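PDB 2R3B: ADP-dependent (S)-NAD(P)H-hydrate dehydratase from Enterococcus faecalis, which probably dehydrates the S-form of hydrated NADH and NADPH at the expense of ADP, so repairing these damaged cofactors. Local coordinates for residues 165-176 with 195-206. Numbering follows the deposited sequence. Where two conformers were deposited one is given.
Sequences EKVVFTPHQMEW and QQAKLGSTIVLK. With EDO (1,2-ethanediol), chain O; EDO (1,2-ethanediol), chain P.
Four nearly straight backbone hydrogen bonds join the two segments, pairing strands 167-170 and 202-205 in parallel. Thr202 N binds Val167 O at 3.0 Å, Phe169 N binds Thr202 O, Val204 N binds Phe169 O at 2.8 Å, and Lys206 N to Pro171 O carries the pairing just past the strands. Pro171 has no hydrogen to offer Val204 O, and its CD rests against that oxygen at 3.2 Å with no bond.

On one face of the sheet, branched Val168 and Val204 meet CG1 to CG2 at 3.8 Å, where Ile255 of helix 252-269 packs against both. The other face carries the larger groups. Ile203 CG1 lies beside the backbone N (chi1 -47°), and with chi2 at -61° CD1 meets Phe169 CD1 at 3.7 Å, while CG2 sits over the six-membered ring of Trp176, 4.0 Å from its centroid, a CH-pi contact. Leu205 CD1 packs on Trp176 CB at 3.6 Å. Trp176, from helix 173-180, thus lies between strand 202-205 and helix 189-199, where it touches Gln195 and Leu199, its NE1 satisfied by Asn192.

Polar groups serve the ends. Gln196 NE2 reaches forward past the helix end to Ser201 O, from above the carbonyl plane, and Gly200 takes the positive phi that ends the helix. One water bridges Glu165 O, Val167 O and Thr202 OG1. In the His172–Glu175 capping box, Glu175 OE1 accepts from His172 N at 3.0 Å; Met174 N to His172 ND1 is weak and tentative.

Over a buried apolar layer, the backbone pairing therefore sets His172, predicted to bind the hydrated cofactor, beside the backbone of Lys206, near predicted AMP-binding Gly234.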
loop_
_atom_site.group_PDB
_atom_site.type_symbol
_atom_site.label_atom_id
_atom_site.label_comp_id
_atom_site.label_asym_id
_atom_site.label_seq_id
_atom_site.Cartn_x
_atom_site.Cartn_y
_atom_site.Cartn_z
ATOM N N GLU B 165 -3.879 -21.862 -32.796
ATOM C CA GLU B 165 -3.106 -22.843 -32.059
ATOM C C GLU B 165 -2.438 -22.272 -30.803
ATOM O O GLU B 165 -2.225 -23.010 -29.828
ATOM C CB GLU B 165 -2.041 -23.489 -32.953
ATOM C CG GLU B 165 -0.966 -22.573 -33.477
ATOM C CD GLU B 165 -1.281 -21.808 -34.802
ATOM O OE1 GLU B 165 -2.446 -21.692 -35.269
ATOM O OE2 GLU B 165 -0.304 -21.283 -35.380
ATOM N N LYS B 166 -2.112 -20.978 -30.804
ATOM C CA LYS B 166 -1.594 -20.370 -29.567
ATOM C C LYS B 166 -2.600 -19.453 -28.871
ATOM O O LYS B 166 -2.212 -18.632 -28.041
ATOM C CB LYS B 166 -0.258 -19.664 -29.782
ATOM C CG LYS B 166 0.955 -20.637 -29.871
ATOM C CD LYS B 166 2.238 -19.840 -29.921
ATOM C CE LYS B 166 3.437 -20.666 -29.772
ATOM N NZ LYS B 166 3.426 -21.719 -30.823
ATOM N N VAL B 167 -3.882 -19.621 -29.167
ATOM C CA VAL B 167 -4.925 -18.936 -28.395
ATOM C C VAL B 167 -5.384 -19.854 -27.273
ATOM O O VAL B 167 -5.540 -21.097 -27.473
ATOM C CB VAL B 167 -6.103 -18.514 -29.264
ATOM C CG1 VAL B 167 -7.171 -17.762 -28.424
ATOM C CG2 VAL B 167 -5.598 -17.644 -30.438
ATOM N N VAL B 168 -5.545 -19.256 -26.090
ATOM C CA VAL B 168 -6.003 -19.969 -24.872
ATOM C C VAL B 168 -7.249 -19.215 -24.402
ATOM O O VAL B 168 -7.173 -18.033 -24.068
ATOM C CB VAL B 168 -4.954 -19.974 -23.766
ATOM C CG1 VAL B 168 -5.442 -20.770 -22.525
ATOM C CG2 VAL B 168 -3.601 -20.481 -24.281
ATOM N N PHE B 169 -8.404 -19.873 -24.388
ATOM C CA PHE B 169 -9.614 -19.299 -23.774
ATOM C C PHE B 169 -9.750 -19.819 -22.359
ATOM O O PHE B 169 -9.521 -21.009 -22.103
ATOM C CB PHE B 169 -10.888 -19.670 -24.524
ATOM C CG PHE B 169 -10.985 -19.103 -25.899
ATOM C CD1 PHE B 169 -10.477 -19.799 -26.982
ATOM C CD2 PHE B 169 -11.592 -17.883 -26.120
ATOM C CE1 PHE B 169 -10.586 -19.295 -28.265
ATOM C CE2 PHE B 169 -11.716 -17.383 -27.391
ATOM C CZ PHE B 169 -11.205 -18.081 -28.477
ATOM N N THR B 170 -10.121 -18.947 -21.428
ATOM C CA THR B 170 -10.318 -19.374 -20.044
ATOM C C THR B 170 -11.744 -19.138 -19.498
ATOM O O THR B 170 -11.917 -18.386 -18.534
ATOM C CB THR B 170 -9.307 -18.659 -19.153
ATOM O OG1 THR B 170 -9.459 -17.248 -19.325
ATOM C CG2 THR B 170 -7.865 -19.031 -19.541
ATOM N N PRO B 171 -12.772 -19.766 -20.120
ATOM C CA PRO B 171 -14.146 -19.486 -19.758
ATOM C C PRO B 171 -14.626 -20.221 -18.516
ATOM O O PRO B 171 -14.191 -21.342 -18.261
ATOM C CB PRO B 171 -14.920 -20.039 -20.961
ATOM C CG PRO B 171 -14.104 -21.208 -21.412
ATOM C CD PRO B 171 -12.693 -20.721 -21.241
ATOM N N HIS B 172 -15.499 -19.578 -17.745
ATOM C CA HIS B 172 -16.315 -20.335 -16.807
ATOM C C HIS B 172 -17.467 -20.937 -17.623
ATOM O O HIS B 172 -17.561 -20.714 -18.824
ATOM C CB HIS B 172 -16.757 -19.502 -15.588
ATOM C CG HIS B 172 -17.557 -18.276 -15.908
ATOM N ND1 HIS B 172 -18.617 -18.283 -16.788
ATOM C CD2 HIS B 172 -17.489 -17.016 -15.412
ATOM C CE1 HIS B 172 -19.154 -17.077 -16.843
ATOM N NE2 HIS B 172 -18.495 -16.290 -16.008
ATOM N N GLN B 173 -18.311 -21.734 -16.993
ATOM C CA GLN B 173 -19.335 -22.501 -17.733
ATOM C C GLN B 173 -20.295 -21.673 -18.605
ATOM O O GLN B 173 -20.631 -22.094 -19.720
ATOM C CB GLN B 173 -20.063 -23.477 -16.775
ATOM C CG GLN B 173 -19.115 -24.646 -16.345
ATOM C CD GLN B 173 -19.489 -25.372 -15.029
ATOM O OE1 GLN B 173 -19.427 -24.801 -13.920
ATOM N NE2 GLN B 173 -19.807 -26.653 -15.150
HETATM N N MSE B 174 -20.700 -20.496 -18.151
HETATM C CA MSE B 174 -21.617 -19.674 -18.940
HETATM C C MSE B 174 -20.891 -18.970 -20.093
HETATM O O MSE B 174 -21.448 -18.803 -21.178
HETATM C CB MSE B 174 -22.365 -18.688 -18.042
HETATM C CG MSE B 174 -23.345 -19.368 -17.079
HETATM SE SE MSE B 174 -24.742 -20.435 -17.977
HETATM C CE MSE B 174 -25.840 -19.005 -18.658
ATOM N N GLU B 175 -19.634 -18.594 -19.882
ATOM C CA GLU B 175 -18.830 -18.045 -20.971
ATOM C C GLU B 175 -18.628 -19.118 -22.020
ATOM O O GLU B 175 -18.690 -18.830 -23.224
ATOM C CB GLU B 175 -17.487 -17.486 -20.444
ATOM C CG GLU B 175 -17.609 -16.130 -19.757
ATOM C CD GLU B 175 -16.514 -15.817 -18.717
ATOM O OE1 GLU B 175 -15.671 -16.686 -18.396
ATOM O OE2 GLU B 175 -16.507 -14.672 -18.203
ATOM N N TRP B 176 -18.400 -20.362 -21.588
ATOM C CA TRP B 176 -18.226 -21.475 -22.535
ATOM C C TRP B 176 -19.512 -21.777 -23.329
ATOM O O TRP B 176 -19.453 -22.105 -24.512
ATOM C CB TRP B 176 -17.807 -22.726 -21.779
ATOM C CG TRP B 176 -17.513 -23.931 -22.596
ATOM C CD1 TRP B 176 -17.958 -25.185 -22.325
ATOM C CD2 TRP B 176 -16.704 -24.045 -23.789
ATOM N NE1 TRP B 176 -17.461 -26.063 -23.225
ATOM C CE2 TRP B 176 -16.708 -25.403 -24.150
ATOM C CE3 TRP B 176 -15.958 -23.143 -24.571
ATOM C CZ2 TRP B 176 -16.017 -25.884 -25.235
ATOM C CZ3 TRP B 176 -15.299 -23.615 -25.675
ATOM C CH2 TRP B 176 -15.331 -24.979 -26.011
ATOM N N GLN B 195 -15.943 -29.183 -29.503
ATOM C CA GLN B 195 -16.053 -27.737 -29.677
ATOM C C GLN B 195 -14.675 -27.087 -29.516
ATOM O O GLN B 195 -14.363 -26.104 -30.195
ATOM C CB GLN B 195 -17.095 -27.150 -28.731
ATOM C CG GLN B 195 -18.529 -27.490 -29.078
ATOM C CD GLN B 195 -18.849 -27.158 -30.511
ATOM O OE1 GLN B 195 -18.663 -26.019 -30.951
ATOM N NE2 GLN B 195 -19.294 -28.159 -31.268
ATOM N N GLN B 196 -13.824 -27.658 -28.665
ATOM C CA GLN B 196 -12.408 -27.292 -28.694
ATOM C C GLN B 196 -11.811 -27.486 -30.076
ATOM O O GLN B 196 -11.089 -26.628 -30.576
ATOM C CB GLN B 196 -11.577 -28.111 -27.714
ATOM C CG GLN B 196 -10.080 -27.793 -27.772
ATOM C CD GLN B 196 -9.333 -28.512 -28.857
ATOM O OE1 GLN B 196 -9.680 -29.651 -29.213
ATOM N NE2 GLN B 196 -8.275 -27.872 -29.387
ATOM N N ALA B 197 -12.073 -28.652 -30.671
ATOM C CA ALA B 197 -11.491 -29.009 -31.960
ATOM C C ALA B 197 -11.932 -28.060 -33.067
ATOM O O ALA B 197 -11.144 -27.711 -33.946
ATOM C CB ALA B 197 -11.859 -30.460 -32.321
ATOM N N LYS B 198 -13.171 -27.626 -32.996
ATOM C CA LYS B 198 -13.734 -26.696 -33.969
ATOM C C LYS B 198 -13.010 -25.353 -33.941
ATOM O O LYS B 198 -12.735 -24.774 -34.992
ATOM C CB LYS B 198 -15.233 -26.523 -33.698
ATOM C CG LYS B 198 -15.923 -25.501 -34.578
ATOM C CD LYS B 198 -17.417 -25.517 -34.366
ATOM C CE LYS B 198 -18.121 -24.502 -35.267
ATOM N NZ LYS B 198 -19.610 -24.606 -35.126
ATOM N N LEU B 199 -12.681 -24.868 -32.740
ATOM C CA LEU B 199 -11.859 -23.656 -32.590
ATOM C C LEU B 199 -10.384 -23.831 -32.922
ATOM O O LEU B 199 -9.756 -22.910 -33.434
ATOM C CB LEU B 199 -12.012 -23.101 -31.159
ATOM C CG LEU B 199 -13.346 -22.428 -30.867
ATOM C CD1 LEU B 199 -13.664 -22.400 -29.363
ATOM C CD2 LEU B 199 -13.313 -21.019 -31.471
ATOM N N GLY B 200 -9.802 -24.983 -32.615
ATOM C CA GLY B 200 -8.373 -25.179 -32.802
ATOM C C GLY B 200 -7.514 -24.521 -31.731
ATOM O O GLY B 200 -6.307 -24.312 -31.921
ATOM N N SER B 201 -8.136 -24.200 -30.593
ATOM C CA SER B 201 -7.485 -23.471 -29.506
ATOM C C SER B 201 -7.534 -24.285 -28.231
ATOM O O SER B 201 -8.198 -25.318 -28.172
ATOM C CB SER B 201 -8.219 -22.135 -29.296
ATOM O OG SER B 201 -8.093 -21.334 -30.465
ATOM N N THR B 202 -6.849 -23.817 -27.194
ATOM C CA THR B 202 -6.907 -24.469 -25.900
ATOM C C THR B 202 -8.067 -23.883 -25.131
ATOM O O THR B 202 -8.286 -22.656 -25.135
ATOM C CB THR B 202 -5.615 -24.250 -25.123
ATOM O OG1 THR B 202 -4.518 -24.819 -25.853
ATOM C CG2 THR B 202 -5.687 -24.884 -23.739
ATOM N N ILE B 203 -8.828 -24.744 -24.471
ATOM C CA ILE B 203 -9.925 -24.301 -23.627
ATOM C C ILE B 203 -9.654 -24.707 -22.184
ATOM O O ILE B 203 -9.626 -25.882 -21.866
ATOM C CB ILE B 203 -11.314 -24.862 -24.057
ATOM C CG1 ILE B 203 -11.532 -24.715 -25.581
ATOM C CG2 ILE B 203 -12.435 -24.250 -23.185
ATOM C CD1 ILE B 203 -11.510 -23.270 -26.086
ATOM N N VAL B 204 -9.452 -23.717 -21.305
ATOM C CA VAL B 204 -9.344 -23.956 -19.873
ATOM C C VAL B 204 -10.738 -23.732 -19.306
ATOM O O VAL B 204 -11.176 -22.589 -19.116
ATOM C CB VAL B 204 -8.325 -23.016 -19.195
ATOM C CG1 VAL B 204 -8.208 -23.315 -17.713
ATOM C CG2 VAL B 204 -6.970 -23.090 -19.882
ATOM N N LEU B 205 -11.474 -24.829 -19.103
ATOM C CA LEU B 205 -12.877 -24.734 -18.730
ATOM C C LEU B 205 -12.935 -24.750 -17.225
ATOM O O LEU B 205 -12.805 -25.794 -16.579
ATOM C CB LEU B 205 -13.704 -25.866 -19.361
ATOM C CG LEU B 205 -15.194 -25.897 -19.011
ATOM C CD1 LEU B 205 -15.858 -24.535 -19.327
ATOM C CD2 LEU B 205 -15.879 -27.072 -19.746
ATOM N N LYS B 206 -13.115 -23.562 -16.648
ATOM C CA LYS B 206 -12.952 -23.392 -15.211
ATOM C C LYS B 206 -14.161 -23.908 -14.476
ATOM O O LYS B 206 -15.286 -23.689 -14.915
ATOM C CB LYS B 206 -12.781 -21.924 -14.858
ATOM C CG LYS B 206 -11.523 -21.333 -15.472
ATOM C CD LYS B 206 -11.215 -19.959 -14.937
ATOM C CE LYS B 206 -12.306 -18.967 -15.213
ATOM N NZ LYS B 206 -11.858 -17.663 -14.673
HETATM C C1 EDO O . -4.542 -25.824 -29.633
HETATM O O1 EDO O . -3.165 -25.730 -29.999
HETATM C C2 EDO O . -4.690 -26.825 -28.500
HETATM O O2 EDO O . -3.637 -27.802 -28.657
HETATM C C1 EDO P . 0.618 -24.301 -29.803
HETATM O O1 EDO P . 2.017 -24.243 -30.123
HETATM C C2 EDO P . 0.242 -25.648 -29.199
HETATM O O2 EDO P . 1.194 -26.073 -28.209
HETATM O O HOH W 1 -3.500 -22.908 -27.378
HETATM O O HOH W 2 -17.675 -22.518 -14.179
#